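Long-range contacts in pinoresinol-lariciresinol reductase (Thuja plicata, PDB 1QYD), which reduces (-)-pinoresinol to (-)-lariciresinol and then to (+)-secoisolariciresinol with NADPH, enantioselective steps of lignan biosynthesis: residues A[180-185]-A[242-247]; A[30-35]-A[56-61]; A[208-213]-A[294-299]. All coordinates share one frame; numbering follows the deposited sequence.

Interaction 1. Residues A[180-185]-A[242-247]; sequences DKVLIY and QNLDKI
D180 to I184 and L244 to I247 run 46° apart end to end, as a short parallel pairing that is secure only at its start. There D245 N donates to D180 O at 2.8 Å in a nearly straight bond, N-H...O angle 169°. One residue on, K181 CA comes within 3.4 Å of D245 O, a CA-H...O contact, and at the far end I247 N to V182 O is a weak bond of 3.5 Å. The side chains of V182 and L244 cross at about a right angle, V182 CG1 resting 3.7 Å from L244 CD2. The other methyl of V182, CG2, touches CB of L244 and, at 4.0 Å, K246 CG, whose side chain lies beside it and points the same way. K246 then bends at chi3 (-130°) and chi4, which brings its ammonium back over its own segment: NZ forms a salt bridge with E237 and also reaches L244 O from above the carbonyl plane. I233 and W236 of helix 229-241 pack against V182 and L244, respectively. Near V182 O, I247 lays CG1 3.4 Å away, while its CD1 meets K181 CG obliquely. The acidic ends of D180 and D245 stay apart, OD1 to OD1 6.3 Å, so any repulsion is probably slight. Chemically this is a thin seam: one strong backbone bond and a patch of methyls over helix 229-241, with the polar ends of D180 and K181 leading away from the pairing.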
# COMPACT_ATOMS: atom_id res chain seq x y z
N ASP A 180 34.25 13.48 10.36
CA ASP A 180 34.51 14.51 9.34
C ASP A 180 33.28 15.35 9.01
O ASP A 180 33.22 16.47 9.50
CB ASP A 180 35.03 13.94 7.97
CG ASP A 180 36.42 13.30 7.93
OD1 ASP A 180 37.24 13.71 7.11
OD2 ASP A 180 36.67 12.37 8.71
N LYS A 181 32.27 14.88 8.24
CA LYS A 181 31.11 15.67 7.84
C LYS A 181 29.83 15.39 8.60
O LYS A 181 29.73 14.42 9.36
CB LYS A 181 30.71 15.44 6.40
CG LYS A 181 31.70 15.73 5.32
CD LYS A 181 31.47 14.67 4.25
CE LYS A 181 32.02 13.32 4.71
NZ LYS A 181 31.80 12.35 3.66
N VAL A 182 28.87 16.27 8.32
CA VAL A 182 27.49 16.16 8.75
C VAL A 182 26.72 17.05 7.81
O VAL A 182 27.07 18.22 7.61
CB VAL A 182 27.15 16.67 10.20
CG1 VAL A 182 27.30 15.52 11.19
CG2 VAL A 182 28.03 17.84 10.59
N LEU A 183 25.67 16.50 7.19
CA LEU A 183 24.79 17.28 6.35
C LEU A 183 23.74 17.90 7.28
O LEU A 183 23.20 17.19 8.14
CB LEU A 183 24.17 16.34 5.31
CG LEU A 183 23.65 16.83 3.93
CD1 LEU A 183 24.27 15.98 2.81
CD2 LEU A 183 22.14 16.63 3.81
N ILE A 184 23.52 19.24 7.24
CA ILE A 184 22.48 19.89 8.05
C ILE A 184 21.35 20.39 7.15
O ILE A 184 21.50 20.77 6.00
CB ILE A 184 23.03 21.09 8.92
CG1 ILE A 184 24.07 20.63 9.93
CG2 ILE A 184 21.89 21.68 9.74
CD1 ILE A 184 24.36 21.63 11.08
N TYR A 185 20.15 20.35 7.70
CA TYR A 185 18.99 20.70 6.93
C TYR A 185 18.64 22.14 7.21
O TYR A 185 18.10 22.55 8.24
CB TYR A 185 17.88 19.71 7.31
CG TYR A 185 18.38 18.28 7.04
CD1 TYR A 185 18.65 17.42 8.12
CD2 TYR A 185 18.63 17.86 5.73
CE1 TYR A 185 19.21 16.16 7.89
CE2 TYR A 185 19.17 16.61 5.49
CZ TYR A 185 19.46 15.78 6.57
OH TYR A 185 20.11 14.58 6.35
N GLN A 242 35.45 16.65 19.10
CA GLN A 242 35.85 16.96 17.75
C GLN A 242 34.79 17.79 17.08
O GLN A 242 33.59 17.60 17.28
CB GLN A 242 36.09 15.67 16.94
CG GLN A 242 34.95 14.70 16.69
CD GLN A 242 35.44 13.40 16.09
OE1 GLN A 242 35.84 12.46 16.79
NE2 GLN A 242 35.41 13.32 14.76
N ASN A 243 35.27 18.77 16.32
CA ASN A 243 34.39 19.63 15.55
C ASN A 243 34.36 19.18 14.08
O ASN A 243 35.35 19.15 13.34
CB ASN A 243 34.88 21.07 15.66
CG ASN A 243 33.90 22.13 15.15
OD1 ASN A 243 33.49 22.98 15.94
ND2 ASN A 243 33.49 22.16 13.88
N LEU A 244 33.14 18.82 13.69
CA LEU A 244 32.81 18.41 12.35
C LEU A 244 32.68 19.57 11.36
O LEU A 244 32.58 20.75 11.68
CB LEU A 244 31.53 17.62 12.45
CG LEU A 244 31.47 16.13 12.81
CD1 LEU A 244 32.57 15.65 13.73
CD2 LEU A 244 30.12 15.94 13.48
N ASP A 245 32.74 19.14 10.11
CA ASP A 245 32.70 20.00 8.96
C ASP A 245 31.37 19.89 8.24
O ASP A 245 31.03 19.04 7.42
CB ASP A 245 33.88 19.63 8.06
CG ASP A 245 35.24 20.01 8.65
OD1 ASP A 245 35.76 19.30 9.52
OD2 ASP A 245 35.78 21.02 8.23
N LYS A 246 30.65 20.92 8.68
CA LYS A 246 29.29 21.26 8.33
C LYS A 246 29.06 21.73 6.90
O LYS A 246 29.88 22.45 6.34
CB LYS A 246 28.84 22.33 9.32
CG LYS A 246 28.94 21.76 10.71
CD LYS A 246 28.51 22.78 11.73
CE LYS A 246 29.58 22.87 12.80
NZ LYS A 246 29.87 21.56 13.35
N ILE A 247 27.92 21.33 6.32
CA ILE A 247 27.66 21.61 4.91
C ILE A 247 26.37 22.42 4.66
O ILE A 247 26.43 23.45 3.97
CB ILE A 247 27.59 20.25 4.13
CG1 ILE A 247 28.53 19.15 4.65
CG2 ILE A 247 27.98 20.58 2.70
CD1 ILE A 247 30.05 19.27 4.41

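Interaction 2. Residues A[30-35]-A[56-61]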
# COMPACT_ATOMS: atom_id res chain seq x y z
N PRO A 30 1.21 -8.37 34.15
CA PRO A 30 1.08 -9.67 33.48
C PRO A 30 0.96 -9.47 31.97
O PRO A 30 -0.04 -8.96 31.45
CB PRO A 30 -0.14 -10.35 34.13
CG PRO A 30 -0.77 -9.28 35.00
CD PRO A 30 0.41 -8.38 35.38
N THR A 31 2.07 -9.82 31.32
CA THR A 31 2.20 -9.60 29.90
C THR A 31 2.18 -10.86 29.08
O THR A 31 2.78 -11.87 29.41
CB THR A 31 3.48 -8.81 29.66
OG1 THR A 31 3.24 -7.60 30.36
CG2 THR A 31 3.77 -8.45 28.24
N TYR A 32 1.38 -10.68 28.05
CA TYR A 32 1.05 -11.61 27.01
C TYR A 32 1.57 -11.01 25.72
O TYR A 32 1.37 -9.83 25.46
CB TYR A 32 -0.45 -11.77 26.81
CG TYR A 32 -1.32 -12.36 27.91
CD1 TYR A 32 -1.42 -11.81 29.19
CD2 TYR A 32 -2.09 -13.46 27.56
CE1 TYR A 32 -2.31 -12.36 30.13
CE2 TYR A 32 -2.98 -14.02 28.48
CZ TYR A 32 -3.10 -13.48 29.76
OH TYR A 32 -4.02 -14.05 30.64
N VAL A 33 2.18 -11.83 24.86
CA VAL A 33 2.67 -11.35 23.58
C VAL A 33 2.15 -12.21 22.47
O VAL A 33 2.60 -13.33 22.21
CB VAL A 33 4.26 -11.34 23.48
CG1 VAL A 33 4.79 -11.07 22.08
CG2 VAL A 33 4.76 -10.13 24.22
N LEU A 34 1.24 -11.58 21.73
CA LEU A 34 0.75 -12.23 20.54
C LEU A 34 1.81 -12.10 19.48
O LEU A 34 2.39 -11.03 19.22
CB LEU A 34 -0.52 -11.58 20.02
CG LEU A 34 -1.38 -12.37 19.04
CD1 LEU A 34 -2.80 -12.01 19.40
CD2 LEU A 34 -1.08 -12.09 17.58
N PHE A 35 2.08 -13.30 18.97
CA PHE A 35 2.92 -13.41 17.81
C PHE A 35 2.30 -14.31 16.76
O PHE A 35 1.69 -15.35 17.00
CB PHE A 35 4.28 -13.94 18.20
CG PHE A 35 4.39 -15.40 18.58
CD1 PHE A 35 4.75 -16.34 17.61
CD2 PHE A 35 4.20 -15.78 19.90
CE1 PHE A 35 4.93 -17.68 17.96
CE2 PHE A 35 4.38 -17.12 20.24
CZ PHE A 35 4.74 -18.07 19.27
N GLY A 56 8.57 -14.10 32.17
CA GLY A 56 7.28 -14.30 32.77
C GLY A 56 6.16 -14.01 31.80
O GLY A 56 5.00 -13.99 32.19
N ALA A 57 6.48 -13.75 30.54
CA ALA A 57 5.43 -13.52 29.57
C ALA A 57 4.81 -14.82 29.14
O ALA A 57 5.41 -15.91 29.15
CB ALA A 57 5.94 -12.86 28.31
N LYS A 58 3.55 -14.63 28.76
CA LYS A 58 2.72 -15.70 28.23
C LYS A 58 2.68 -15.49 26.72
O LYS A 58 2.47 -14.35 26.30
CB LYS A 58 1.37 -15.56 28.93
CG LYS A 58 1.54 -15.96 30.40
CD LYS A 58 0.32 -15.68 31.25
CE LYS A 58 0.66 -16.09 32.69
NZ LYS A 58 -0.29 -15.56 33.66
N LEU A 59 2.92 -16.51 25.88
CA LEU A 59 2.89 -16.40 24.41
C LEU A 59 1.66 -17.00 23.72
O LEU A 59 1.30 -18.17 23.92
CB LEU A 59 4.12 -17.08 23.76
CG LEU A 59 5.58 -16.75 24.14
CD1 LEU A 59 6.46 -17.68 23.33
CD2 LEU A 59 5.99 -15.34 23.83
N ILE A 60 1.02 -16.19 22.86
CA ILE A 60 -0.20 -16.53 22.17
C ILE A 60 0.11 -16.73 20.71
O ILE A 60 0.28 -15.77 19.98
CB ILE A 60 -1.28 -15.38 22.40
CG1 ILE A 60 -1.80 -15.41 23.83
CG2 ILE A 60 -2.55 -15.55 21.56
CD1 ILE A 60 -0.91 -14.77 24.89
N GLU A 61 0.14 -17.98 20.28
CA GLU A 61 0.38 -18.41 18.90
C GLU A 61 -0.38 -17.78 17.76
O GLU A 61 0.06 -17.82 16.61
CB GLU A 61 0.13 -19.89 18.75
CG GLU A 61 1.14 -20.83 19.44
CD GLU A 61 0.76 -22.32 19.45
OE1 GLU A 61 1.43 -23.07 20.16
OE2 GLU A 61 -0.18 -22.74 18.77
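T31 to F35 and A57 to E61 belong to the beta-alpha-beta unit made by strand 31-34, helix 43-53 and strand 58-60, whose two strands lie parallel at the margin of the five-stranded sheet. Their backbones interlock alternately: K58 N donates to T31 O at 2.9 Å, and V33 N to K58 O at 2.9 Å. I60 N to V33 O follows as a weak 3.3 Å bond, then F35 N to I60 O at 3.2 Å. Y32, L34, K58 and I60 share one side of the sheet, where K58 CB sits over a face of the Y32 ring and L34 CD1 reaches I60 CG2 at 4.2 Å. V33 and L59 face the other way, toward L49 of helix 43-53. F35 has CG tucked between its backbone N and carbonyl carbon (chi1 73°), a turn that swings the ring across to the second strand. Its edge meets L59 at CE2 to CB, 3.5 Å, while E61 CA lies over one face. With an alanine at F35, L59 CB and E61 CA are likely to lose their aromatic neighbour and a gap to open beside L49. The F35 side chain also lies close to R36 and K45, inferred to bind NADP(+), so the contact ends near the cofactor region in a right-handed crossover unit of the Rossmann fold.

Interaction 3. Residues A[208-213]-A[294-299]; sequences IDDPQT and TKLYPE
D210, Q212 and T213, in the loop that follows helix 197-207, meet L296 and Y297 where helix 293-296 ends and the chain leaves helical geometry. The loop is folded on itself by T213 N to D210 O, 3.2 Å, a tight turn that presents all three side chains to the helix end. Y297 stands with CG anti to its carbonyl carbon (chi1 -48°), which carries the ring toward the turn and brings its hydroxyl between two residues: OH lies 3.5 Å from T213 CG2 and 3.7 Å from D210 CB. The D210 carboxylate comes to the rim of the ring, OD2 near the ring plane, with the two flat groups almost perpendicular at 89°. At 4.0 Å, D210 OD1 to Y297 OH is too long for a hydrogen bond. L296 approaches with both methyls: CD1 touches T213 CG2 at 4.0 Å, and CD2 meets the amide of Q212, nearest OE1 at 3.6 Å, the two side chains sliding past each other in opposite directions. L296 CB also lies over the centre of the Y297 ring, 3.5 Å above its plane. T213, L296 and Y297 share M218 of strand 217-219 as a neighbour, and Y203 and K206 of helix 197-207 touch Y297. Two polar atoms of the turn have partners of their own: R111 binds D210 O and T213 OG1, and that hydroxyl also bonds to S207 O. Methyls and carbon stems meet one hydroxyl and one amide oxygen, a van der Waals contact that rests on shape rather than on directed bonds or paired charges.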
# COMPACT_ATOMS: atom_id res chain seq x y z
N ILE A 208 -1.35 3.56 30.25
CA ILE A 208 -2.18 2.37 30.16
C ILE A 208 -3.48 2.33 30.92
O ILE A 208 -4.54 2.10 30.33
CB ILE A 208 -1.22 1.21 30.52
CG1 ILE A 208 -0.70 0.70 29.21
CG2 ILE A 208 -1.83 0.04 31.26
CD1 ILE A 208 0.08 -0.63 29.33
N ASP A 209 -3.37 2.56 32.22
CA ASP A 209 -4.52 2.54 33.12
C ASP A 209 -4.94 3.93 33.59
O ASP A 209 -5.88 4.02 34.39
CB ASP A 209 -4.19 1.69 34.35
CG ASP A 209 -3.59 0.31 34.10
OD1 ASP A 209 -4.11 -0.44 33.27
OD2 ASP A 209 -2.60 -0.03 34.74
N ASP A 210 -4.33 5.04 33.14
CA ASP A 210 -4.62 6.36 33.65
C ASP A 210 -5.91 6.99 33.14
O ASP A 210 -6.16 7.02 31.93
CB ASP A 210 -3.44 7.26 33.33
CG ASP A 210 -3.12 8.11 34.54
OD1 ASP A 210 -3.44 9.30 34.51
OD2 ASP A 210 -2.57 7.59 35.51
N PRO A 211 -6.79 7.50 34.02
CA PRO A 211 -8.02 8.20 33.66
C PRO A 211 -7.84 9.41 32.77
O PRO A 211 -8.67 9.71 31.91
CB PRO A 211 -8.67 8.54 34.98
CG PRO A 211 -7.53 8.48 35.96
CD PRO A 211 -6.76 7.27 35.45
N GLN A 212 -6.71 10.07 33.04
CA GLN A 212 -6.24 11.23 32.32
C GLN A 212 -5.84 10.97 30.87
O GLN A 212 -5.98 11.88 30.06
CB GLN A 212 -5.03 11.83 33.01
CG GLN A 212 -5.25 12.24 34.45
CD GLN A 212 -4.52 13.53 34.78
OE1 GLN A 212 -3.62 13.58 35.62
NE2 GLN A 212 -4.91 14.62 34.10
N THR A 213 -5.29 9.79 30.50
CA THR A 213 -4.87 9.58 29.12
C THR A 213 -5.94 8.95 28.24
O THR A 213 -5.73 8.55 27.09
CB THR A 213 -3.57 8.73 29.10
OG1 THR A 213 -3.79 7.48 29.71
CG2 THR A 213 -2.50 9.43 29.88
N THR A 294 5.74 13.36 30.21
CA THR A 294 6.70 13.72 31.25
C THR A 294 6.13 14.58 32.36
O THR A 294 6.59 14.44 33.50
CB THR A 294 7.89 14.42 30.60
OG1 THR A 294 8.30 13.48 29.61
CG2 THR A 294 9.02 14.81 31.53
N LYS A 295 5.15 15.44 32.07
CA LYS A 295 4.41 16.20 33.08
C LYS A 295 3.69 15.25 34.04
O LYS A 295 3.85 15.33 35.27
CB LYS A 295 3.34 17.11 32.45
CG LYS A 295 3.69 18.53 31.98
CD LYS A 295 2.47 19.12 31.25
CE LYS A 295 2.78 20.53 30.72
NZ LYS A 295 1.67 21.17 30.01
N LEU A 296 2.90 14.33 33.45
CA LEU A 296 2.13 13.30 34.15
C LEU A 296 2.94 12.38 35.03
O LEU A 296 2.58 12.09 36.18
CB LEU A 296 1.40 12.42 33.16
CG LEU A 296 0.24 12.93 32.36
CD1 LEU A 296 0.17 12.17 31.04
CD2 LEU A 296 -1.01 12.82 33.20
N TYR A 297 4.06 11.88 34.49
CA TYR A 297 4.85 10.95 35.26
C TYR A 297 6.17 11.64 35.52
O TYR A 297 7.16 11.38 34.83
CB TYR A 297 4.99 9.65 34.45
CG TYR A 297 3.65 9.21 33.92
CD1 TYR A 297 2.60 8.86 34.78
CD2 TYR A 297 3.42 9.31 32.56
CE1 TYR A 297 1.32 8.63 34.25
CE2 TYR A 297 2.15 9.08 32.04
CZ TYR A 297 1.10 8.74 32.88
OH TYR A 297 -0.14 8.51 32.33
N PRO A 298 6.21 12.56 36.49
CA PRO A 298 7.38 13.36 36.80
C PRO A 298 8.48 12.49 37.40
O PRO A 298 9.67 12.69 37.14
CB PRO A 298 6.81 14.42 37.71
CG PRO A 298 5.82 13.65 38.54
CD PRO A 298 5.15 12.87 37.44
N GLU A 299 8.06 11.46 38.14
CA GLU A 299 8.92 10.46 38.74
C GLU A 299 9.76 9.65 37.76
O GLU A 299 10.89 9.25 38.06
CB GLU A 299 8.02 9.56 39.56
CG GLU A 299 6.60 9.26 38.99
CD GLU A 299 6.50 8.16 37.95
OE1 GLU A 299 5.49 8.10 37.25
OE2 GLU A 299 7.42 7.36 37.86

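Overall arrangement
From the N terminus, interaction 2 closes first: 30-35 returns to 56-61 after helix 43-53, joining neighbouring strands at one margin of the Rossmann sheet, and it is complete before the other two begin. Interaction 1 opens at 180-185, and 208-213 of interaction 3 follows before 242-247 closes interaction 1; 294-299 then closes interaction 3, so these two loops cross. Interaction 1 ties a small strand pair to helix 229-241, on the opposite side of the chain's centre from interaction 2, their centres about 45 Å apart. Interaction 3 brings a late helix end to the loop after helix 197-207, its nearest atoms about 8 Å from interaction 2 without touching.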